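Local coordinates for protein cellulosomal scaffoldin (Acetivibrio cellulolyticus, PDB 4WI0) that organises cellulosome assembly and probably hydrolyses cellulose as a whole protein, its C-terminal X-module and dockerin, the part present here, pairing with a type II cohesin, at residues F12-S16 and T17-I21. The protein carries 1 engineered substitution. Numbering follows the deposited sequence.
Sequences FVTTS and TTAPI
Thr17 and Thr15 set their side chains next to each other, pointing the same way, with OG1 of Thr17 3.2 Å from OG1 of Thr15. In Thr17 the hydroxyl sits between the backbone N and the carbonyl carbon (chi1 79°), which turns it toward Thr15, and one water spans the pair, 2.7 Å from Thr15 OG1 and also bound to Thr17 OG1. Thr18 ties its side chain back to the turn. Its OG1 accepts the amide of Thr15, with Thr15 N 2.9 Å from Thr18 OG1 and the N-H...O angle almost straight at 175°. The same oxygen binds a second water, which reaches back weakly to the carbonyl of Val13, so the hydroxyl is held directly by one amide and only loosely, through the water, by a second point further back. Across Thr18, the side chain of Thr14 runs at a slant, its CB 3.5 Å from Thr18 OG1. An amide donating to the side-chain oxygen of the residue three further on is one half of a capping box; here it lies where the loop after strand 2-10 of the X-module, a transthyretin-like domain, bends into the short helix 19-22. Thr18 also faces the dockerin, close to the calcium ligands Asp134 and Asn132, and Phe12 lies against Asn132 and Tyr64. Ala19 N closes the turn on Thr15 O at 2.8 Å, the donor standing nearly along the C=O axis (C=O...N 162°), while Thr18 N adds a weak bond to the same carbonyl. The methyl of Ala19 rests against the hydroxyl of Thr14, Ala19 CB to Thr14 OG1 3.6 Å. Pro20, which has no amide hydrogen to give, lays its ring beside the carbonyl of Ser16 instead, CD approaching Ser16 O to 3.2 Å.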
# COMPACT_ATOMS: atom_id res chain seq x y z
N PHE B 12 -9.02 5.50 -4.61
CA PHE B 12 -8.66 4.18 -4.10
C PHE B 12 -9.92 3.48 -3.58
O PHE B 12 -10.92 4.13 -3.26
CB PHE B 12 -7.56 4.23 -3.01
CG PHE B 12 -7.90 5.10 -1.81
CD1 PHE B 12 -8.78 4.65 -0.82
CD2 PHE B 12 -7.30 6.33 -1.64
CE1 PHE B 12 -9.07 5.43 0.28
CE2 PHE B 12 -7.59 7.12 -0.54
CZ PHE B 12 -8.48 6.68 0.42
N VAL B 13 -9.85 2.15 -3.52
CA VAL B 13 -11.01 1.34 -3.15
C VAL B 13 -11.32 1.47 -1.65
O VAL B 13 -10.41 1.48 -0.83
CB VAL B 13 -10.84 -0.14 -3.56
CG1 VAL B 13 -10.58 -0.25 -5.06
CG2 VAL B 13 -9.71 -0.82 -2.79
N THR B 14 -12.60 1.59 -1.31
CA THR B 14 -13.03 1.78 0.08
C THR B 14 -13.98 0.66 0.52
O THR B 14 -14.31 -0.21 -0.28
CB THR B 14 -13.75 3.13 0.27
OG1 THR B 14 -14.93 3.17 -0.54
CG2 THR B 14 -12.84 4.29 -0.11
N THR B 15 -14.38 0.70 1.79
CA THR B 15 -15.42 -0.19 2.32
C THR B 15 -16.51 0.65 2.98
O THR B 15 -16.39 1.87 3.09
CB THR B 15 -14.86 -1.15 3.39
OG1 THR B 15 -14.47 -0.41 4.55
CG2 THR B 15 -13.68 -1.94 2.84
N SER B 16 -17.56 -0.03 3.44
CA SER B 16 -18.67 0.61 4.14
C SER B 16 -18.20 1.41 5.34
O SER B 16 -18.75 2.46 5.66
CB SER B 16 -19.67 -0.45 4.61
OG SER B 16 -19.99 -1.35 3.55
N THR B 17 -17.16 0.90 6.01
CA THR B 17 -16.66 1.53 7.23
C THR B 17 -15.74 2.72 6.91
O THR B 17 -15.77 3.72 7.62
CB THR B 17 -15.92 0.52 8.14
OG1 THR B 17 -14.59 0.30 7.65
CG2 THR B 17 -16.66 -0.81 8.21
N THR B 18 -14.92 2.60 5.87
CA THR B 18 -13.93 3.63 5.56
C THR B 18 -14.45 4.74 4.65
O THR B 18 -13.99 5.87 4.75
CB THR B 18 -12.66 3.05 4.89
OG1 THR B 18 -12.98 2.52 3.60
CG2 THR B 18 -12.04 1.95 5.75
N ALA B 19 -15.39 4.43 3.75
CA ALA B 19 -15.89 5.40 2.77
C ALA B 19 -16.38 6.73 3.39
O ALA B 19 -15.93 7.80 2.97
CB ALA B 19 -16.96 4.78 1.90
N PRO B 20 -17.29 6.67 4.38
CA PRO B 20 -17.79 7.89 5.02
C PRO B 20 -16.72 8.80 5.65
O PRO B 20 -16.94 10.01 5.74
CB PRO B 20 -18.75 7.37 6.11
CG PRO B 20 -18.48 5.91 6.22
CD PRO B 20 -18.01 5.48 4.87
N ILE B 21 -15.60 8.23 6.07
CA ILE B 21 -14.49 9.05 6.59
C ILE B 21 -13.66 9.64 5.43
O ILE B 21 -13.37 10.83 5.43
CB ILE B 21 -13.57 8.32 7.62
CG1 ILE B 21 -12.20 9.01 7.72
CG2 ILE B 21 -13.35 6.85 7.28
CD1 ILE B 21 -11.34 8.53 8.88
O HOH W 1 -10.37 1.87 2.62
O HOH W 2 -13.27 -1.59 6.67